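Local coordinates for unknown conserved protein BH2331 (Bacillus halodurans, PDB 1VL5), which probably transfers a methyl group from S-adenosylmethionine to a substrate not yet identified, as members of the methyltransferase superfamily do, at residues T108-H114 against L137-N141; V156-D161 against W199-V205. One frame throughout, in Å; residues are numbered along the deposited sequence.

Contact 1: T108-H114 against L137-N141; sequences TCRIAAH and LLVDN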
loop_
_atom_site.group_PDB
_atom_site.type_symbol
_atom_site.label_atom_id
_atom_site.label_comp_id
_atom_site.label_asym_id
_atom_site.label_seq_id
_atom_site.Cartn_x
_atom_site.Cartn_y
_atom_site.Cartn_z
ATOM N N THR A 108 -10.473 -0.253 -2.051
ATOM C CA THR A 108 -9.294 -0.650 -1.308
ATOM C C THR A 108 -8.021 -0.501 -2.118
ATOM O O THR A 108 -8.013 -0.658 -3.353
ATOM C CB THR A 108 -9.357 -2.131 -0.804
ATOM O OG1 THR A 108 -9.772 -3.050 -1.844
ATOM C CG2 THR A 108 -10.265 -2.249 0.319
ATOM N N CYS A 109 -6.928 -0.220 -1.426
ATOM C CA CYS A 109 -5.625 -0.110 -2.059
ATOM C C CYS A 109 -4.530 -0.352 -1.011
ATOM O O CYS A 109 -4.380 0.434 -0.091
ATOM C CB CYS A 109 -5.426 1.281 -2.654
ATOM S SG CYS A 109 -3.963 1.373 -3.671
ATOM N N ARG A 110 -3.821 -1.471 -1.146
ATOM C CA ARG A 110 -2.907 -1.938 -0.142
ATOM C C ARG A 110 -1.490 -2.142 -0.720
ATOM O O ARG A 110 -1.319 -2.819 -1.731
ATOM C CB ARG A 110 -3.449 -3.213 0.476
ATOM C CG ARG A 110 -2.522 -3.856 1.549
ATOM C CD ARG A 110 -3.232 -4.863 2.373
ATOM N NE ARG A 110 -2.496 -5.176 3.595
ATOM C CZ ARG A 110 -1.425 -5.961 3.661
ATOM N NH1 ARG A 110 -0.910 -6.532 2.578
ATOM N NH2 ARG A 110 -0.849 -6.150 4.837
ATOM N N ILE A 111 -0.504 -1.537 -0.052
ATOM C CA ILE A 111 0.937 -1.636 -0.364
ATOM C C ILE A 111 1.262 -1.387 -1.839
ATOM O O ILE A 111 2.073 -2.091 -2.432
ATOM C CB ILE A 111 1.600 -2.975 0.163
ATOM C CG1 ILE A 111 0.969 -4.198 -0.493
ATOM C CG2 ILE A 111 1.472 -3.117 1.691
ATOM C CD1 ILE A 111 1.875 -5.380 -0.523
ATOM N N ALA A 112 0.591 -0.399 -2.427
ATOM C CA ALA A 112 0.671 -0.174 -3.852
ATOM C C ALA A 112 0.836 1.283 -4.191
ATOM O O ALA A 112 1.395 1.596 -5.230
ATOM C CB ALA A 112 -0.618 -0.788 -4.599
ATOM N N ALA A 113 0.324 2.176 -3.363
ATOM C CA ALA A 113 0.237 3.575 -3.752
ATOM C C ALA A 113 1.615 4.236 -3.896
ATOM O O ALA A 113 1.812 5.228 -4.652
ATOM C CB ALA A 113 -0.626 4.357 -2.751
ATOM N N HIS A 114 2.573 3.705 -3.150
ATOM C CA HIS A 114 3.936 4.180 -3.258
ATOM C C HIS A 114 4.599 3.919 -4.636
ATOM O O HIS A 114 5.646 4.465 -4.921
ATOM C CB HIS A 114 4.787 3.604 -2.099
ATOM C CG HIS A 114 5.051 2.140 -2.216
ATOM N ND1 HIS A 114 4.250 1.193 -1.625
ATOM C CD2 HIS A 114 6.024 1.461 -2.852
ATOM C CE1 HIS A 114 4.710 -0.010 -1.910
ATOM N NE2 HIS A 114 5.790 0.127 -2.648
ATOM N N LEU A 137 -10.263 2.573 1.871
ATOM C CA LEU A 137 -9.384 1.902 2.787
ATOM C C LEU A 137 -8.015 1.836 2.129
ATOM O O LEU A 137 -7.805 1.079 1.194
ATOM C CB LEU A 137 -9.962 0.501 3.083
ATOM C CG LEU A 137 -11.263 0.523 3.924
ATOM C CD1 LEU A 137 -12.074 -0.753 3.736
ATOM C CD2 LEU A 137 -11.034 0.741 5.401
ATOM N N LEU A 138 -7.056 2.592 2.663
ATOM C CA LEU A 138 -5.740 2.720 2.067
ATOM C C LEU A 138 -4.664 2.326 3.040
ATOM O O LEU A 138 -4.645 2.813 4.174
ATOM C CB LEU A 138 -5.548 4.164 1.634
ATOM C CG LEU A 138 -4.244 4.677 1.007
ATOM C CD1 LEU A 138 -3.904 3.969 -0.264
ATOM C CD2 LEU A 138 -4.388 6.166 0.738
ATOM N N VAL A 139 -3.781 1.423 2.595
ATOM C CA VAL A 139 -2.713 0.853 3.398
ATOM C C VAL A 139 -1.420 1.013 2.603
ATOM O O VAL A 139 -1.381 0.710 1.400
ATOM C CB VAL A 139 -2.925 -0.648 3.724
ATOM C CG1 VAL A 139 -1.651 -1.240 4.351
ATOM C CG2 VAL A 139 -4.064 -0.840 4.679
ATOM N N ASP A 140 -0.405 1.583 3.248
ATOM C CA ASP A 140 0.879 1.754 2.637
ATOM C C ASP A 140 1.930 2.040 3.682
ATOM O O ASP A 140 1.641 2.432 4.802
ATOM C CB ASP A 140 0.842 2.920 1.619
ATOM C CG ASP A 140 1.802 2.703 0.423
ATOM O OD1 ASP A 140 2.316 1.581 0.252
ATOM O OD2 ASP A 140 2.052 3.684 -0.299
ATOM N N ASN A 141 3.177 1.949 3.248
ATOM C CA ASN A 141 4.315 2.425 4.040
ATOM C C ASN A 141 4.337 3.905 3.996
ATOM O O ASN A 141 3.916 4.504 3.005
ATOM C CB ASN A 141 5.616 1.926 3.472
ATOM C CG ASN A 141 5.575 0.455 3.215
ATOM O OD1 ASN A 141 5.346 -0.349 4.136
ATOM N ND2 ASN A 141 5.743 0.086 1.939
HETATM O O HOH W 1 -1.546 1.339 -1.257
#
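At its edge the imidazole of His114 meets the carboxylate of Asp140: ND1 donates to OD1 over 2.7 Å, on the syn lone pair, with the two planes 22° apart. A chi1 of 71° tucks the ring between its own backbone N and carbonyl carbon and brings it up beside Asp140; the turn about CB-CG (chi2 -93°) then presents ND1 to the carboxylate. The guanidinium of Arg110 has CG2 of its neighbour Ile111 over one face, and its NH2 is bonded to Ser24 O. Nearer its backbone, the extended Arg110 chain runs alongside Val139, CG lying 3.9 Å from Val139 CB.

The backbones of the two strands pair in parallel. Cys109 N donates to Leu137 O (3.1 Å), Val139 N to Cys109 O (2.9 Å) and Ile111 N to Val139 O (2.8 Å). Past Ile111 a water continues the link, accepting from Ala113 N and donating to Val139 O (2.7 Å), which thus has two donors. Leu138 CD1 fills in against Cys109 CB on the other face from Arg110. These are adjacent parallel strands of the Rossmann-like methyltransferase sheet, linked through helix 119-129 in a beta-alpha-beta crossover.

Contact 2: V156-D161 against W199-V205; sequences VEKERD and WCDRMNV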
loop_
_atom_site.group_PDB
_atom_site.type_symbol
_atom_site.label_atom_id
_atom_site.label_comp_id
_atom_site.label_asym_id
_atom_site.label_seq_id
_atom_site.Cartn_x
_atom_site.Cartn_y
_atom_site.Cartn_z
ATOM N N VAL A 156 16.484 4.735 0.387
ATOM C CA VAL A 156 16.712 3.323 0.676
ATOM C C VAL A 156 15.690 2.380 0.026
ATOM O O VAL A 156 16.045 1.316 -0.532
ATOM C CB VAL A 156 16.767 3.133 2.214
ATOM C CG1 VAL A 156 16.799 1.695 2.575
ATOM C CG2 VAL A 156 18.034 3.893 2.800
ATOM N N GLU A 157 14.414 2.752 0.092
ATOM C CA GLU A 157 13.357 1.976 -0.551
ATOM C C GLU A 157 13.571 1.837 -2.063
ATOM O O GLU A 157 13.346 0.749 -2.662
ATOM C CB GLU A 157 12.021 2.671 -0.317
ATOM C CG GLU A 157 11.514 2.566 1.063
ATOM C CD GLU A 157 11.247 1.136 1.449
ATOM O OE1 GLU A 157 10.522 0.422 0.731
ATOM O OE2 GLU A 157 11.781 0.728 2.488
ATOM N N LYS A 158 13.984 2.941 -2.672
ATOM C CA LYS A 158 14.210 2.957 -4.103
ATOM C C LYS A 158 15.468 2.222 -4.579
ATOM O O LYS A 158 15.483 1.651 -5.662
ATOM C CB LYS A 158 14.188 4.342 -4.669
ATOM C CG LYS A 158 13.801 4.335 -6.169
ATOM C CD LYS A 158 13.392 5.753 -6.584
ATOM C CE LYS A 158 13.320 5.918 -8.092
ATOM N NZ LYS A 158 13.245 4.607 -8.787
ATOM N N GLU A 159 16.517 2.246 -3.781
ATOM C CA GLU A 159 17.678 1.412 -4.095
ATOM C C GLU A 159 17.313 -0.039 -4.137
ATOM O O GLU A 159 17.781 -0.760 -4.963
ATOM C CB GLU A 159 18.779 1.630 -3.080
ATOM C CG GLU A 159 19.457 2.936 -3.243
ATOM C CD GLU A 159 20.049 3.160 -4.622
ATOM O OE1 GLU A 159 20.949 2.420 -5.071
ATOM O OE2 GLU A 159 19.584 4.115 -5.252
ATOM N N ARG A 160 16.455 -0.454 -3.238
ATOM C CA ARG A 160 16.023 -1.822 -3.152
ATOM C C ARG A 160 14.956 -2.223 -4.208
ATOM O O ARG A 160 14.954 -3.364 -4.681
ATOM C CB ARG A 160 15.557 -2.047 -1.728
ATOM C CG ARG A 160 15.030 -3.453 -1.459
ATOM C CD ARG A 160 13.584 -3.372 -1.300
ATOM N NE ARG A 160 12.989 -4.659 -1.099
ATOM C CZ ARG A 160 11.689 -4.812 -1.011
ATOM N NH1 ARG A 160 10.867 -3.753 -1.119
ATOM N NH2 ARG A 160 11.204 -6.008 -0.818
ATOM N N ASP A 161 14.085 -1.275 -4.584
ATOM C CA ASP A 161 13.022 -1.480 -5.567
ATOM C C ASP A 161 12.971 -0.293 -6.503
ATOM O O ASP A 161 12.391 0.729 -6.194
ATOM C CB ASP A 161 11.686 -1.676 -4.867
ATOM C CG ASP A 161 10.518 -1.896 -5.843
ATOM O OD1 ASP A 161 10.732 -1.987 -7.047
ATOM O OD2 ASP A 161 9.376 -1.933 -5.366
ATOM N N TRP A 199 14.454 -8.977 2.878
ATOM C CA TRP A 199 13.813 -7.831 2.249
ATOM C C TRP A 199 14.439 -7.561 0.905
ATOM O O TRP A 199 13.745 -7.332 -0.059
ATOM C CB TRP A 199 13.959 -6.638 3.191
ATOM C CG TRP A 199 13.439 -5.324 2.729
ATOM C CD1 TRP A 199 12.129 -4.955 2.571
ATOM C CD2 TRP A 199 14.215 -4.170 2.429
ATOM N NE1 TRP A 199 12.049 -3.656 2.184
ATOM C CE2 TRP A 199 13.309 -3.145 2.067
ATOM C CE3 TRP A 199 15.587 -3.908 2.406
ATOM C CZ2 TRP A 199 13.727 -1.871 1.725
ATOM C CZ3 TRP A 199 16.012 -2.653 2.042
ATOM C CH2 TRP A 199 15.074 -1.644 1.693
ATOM N N CYS A 200 15.758 -7.635 0.843
ATOM C CA CYS A 200 16.498 -7.428 -0.406
ATOM C C CYS A 200 16.267 -8.544 -1.381
ATOM O O CYS A 200 16.141 -8.296 -2.571
ATOM C CB CYS A 200 18.011 -7.286 -0.144
ATOM S SG CYS A 200 18.476 -5.646 0.451
ATOM N N ASP A 201 16.269 -9.777 -0.876
ATOM C CA ASP A 201 16.137 -10.925 -1.697
ATOM C C ASP A 201 14.755 -11.080 -2.329
ATOM O O ASP A 201 14.632 -11.700 -3.362
ATOM C CB ASP A 201 16.513 -12.186 -0.924
ATOM C CG ASP A 201 18.026 -12.344 -0.732
ATOM O OD1 ASP A 201 18.860 -11.558 -1.261
ATOM O OD2 ASP A 201 18.387 -13.260 0.005
ATOM N N ARG A 202 13.733 -10.509 -1.715
ATOM C CA ARG A 202 12.399 -10.445 -2.306
ATOM C C ARG A 202 12.386 -9.632 -3.584
ATOM O O ARG A 202 11.610 -9.936 -4.480
ATOM C CB ARG A 202 11.384 -9.884 -1.315
ATOM C CG ARG A 202 11.155 -10.811 -0.097
ATOM C CD ARG A 202 9.864 -10.501 0.669
ATOM N NE ARG A 202 9.873 -9.217 1.385
ATOM C CZ ARG A 202 10.363 -8.994 2.612
ATOM N NH1 ARG A 202 10.960 -9.954 3.316
ATOM N NH2 ARG A 202 10.271 -7.777 3.138
HETATM N N MSE A 203 13.260 -8.628 -3.687
HETATM C CA MSE A 203 13.417 -7.885 -4.939
HETATM C C MSE A 203 14.547 -8.403 -5.809
HETATM O O MSE A 203 14.910 -7.732 -6.762
HETATM C CB MSE A 203 13.652 -6.388 -4.693
HETATM C CG MSE A 203 12.429 -5.618 -4.293
HETATM SE SE MSE A 203 10.968 -5.805 -5.577
HETATM C CE MSE A 203 11.965 -5.548 -7.305
ATOM N N ASN A 204 15.111 -9.566 -5.506
ATOM C CA ASN A 204 16.220 -10.115 -6.312
ATOM C C ASN A 204 17.379 -9.116 -6.503
ATOM O O ASN A 204 17.986 -9.022 -7.560
ATOM C CB ASN A 204 15.700 -10.607 -7.657
ATOM C CG ASN A 204 14.754 -11.779 -7.509
ATOM O OD1 ASN A 204 15.065 -12.755 -6.830
ATOM N ND2 ASN A 204 13.583 -11.680 -8.127
ATOM N N VAL A 205 17.714 -8.414 -5.436
ATOM C CA VAL A 205 18.828 -7.461 -5.465
ATOM C C VAL A 205 20.123 -8.252 -5.558
ATOM O O VAL A 205 20.218 -9.314 -4.944
ATOM C CB VAL A 205 18.846 -6.599 -4.185
ATOM C CG1 VAL A 205 19.971 -5.564 -4.238
ATOM C CG2 VAL A 205 17.492 -5.909 -3.975
#
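Two helix C-termini meet here, away from the centre of the chain: the last turn of helix 147-160 packs on the C-terminal end of helix 196-202, which a Schellman motif closes, with Asn204 at positive phi, Val205 N bonded to Cys200 O and Asn204 N to Asp201 O. Arg160 reaches across and lies along the indole of Trp199. Its guanidinium is stacked flat on the ring, planes 10° apart, and CZ sits 3.7 Å from the centroid of the five-membered ring, a cation-pi contact. The aliphatic part follows the same face, CD resting 3.6 Å from the centroid of the six-membered ring as a CH-pi contact. A bend at chi2 (-108°) lets the chain hug the ring.

The other guanidinium face takes CG of selenomethionine Met203, 3.4 Å from Arg160 NE. At the guanidinium edge, NE and NH2 both donate to Trp199 O, each over 3.0 Å, gripping it side-on from one face of the carbonyl plane. Around the indole, Val156 CG1 touches Trp199 CH2 at 3.9 Å, Glu157 OE2 comes within 3.3 Å of Trp199 CZ2, and Phe240 of strand 236-250 meets the ring edge-to-face.

Sandwiched between Trp199 and Met203 and held by two hydrogen bonds, the guanidinium has little freedom to rotate. Its charge is probably eased by the indole and the carbonyl, which may help it tolerate Arg202 NE 4.1 Å from Arg160 NH2.

Overall arrangement
Contact 1 lies in the core, whereas contact 2 is partly buried: the centre of contact 1 lies about 2 Å from that of the chain, that of contact 2 about 16 Å. Their own centres are about 18 Å apart and their nearest atoms about 5 Å, without touching. Along the chain, strand 134-142 of contact 1 is followed by helix 147-160, which carries one side of contact 2. His164 links their surroundings, meeting the ring of His114 and touching Glu157. The chemistry differs with place: backbone pairing, completed by a histidine-carboxylate bond past the strand end, joins sheet neighbours in 108-114 and 137-141, while 156-161 and 199-205 depend largely on one arginine side chain bridging two helix ends.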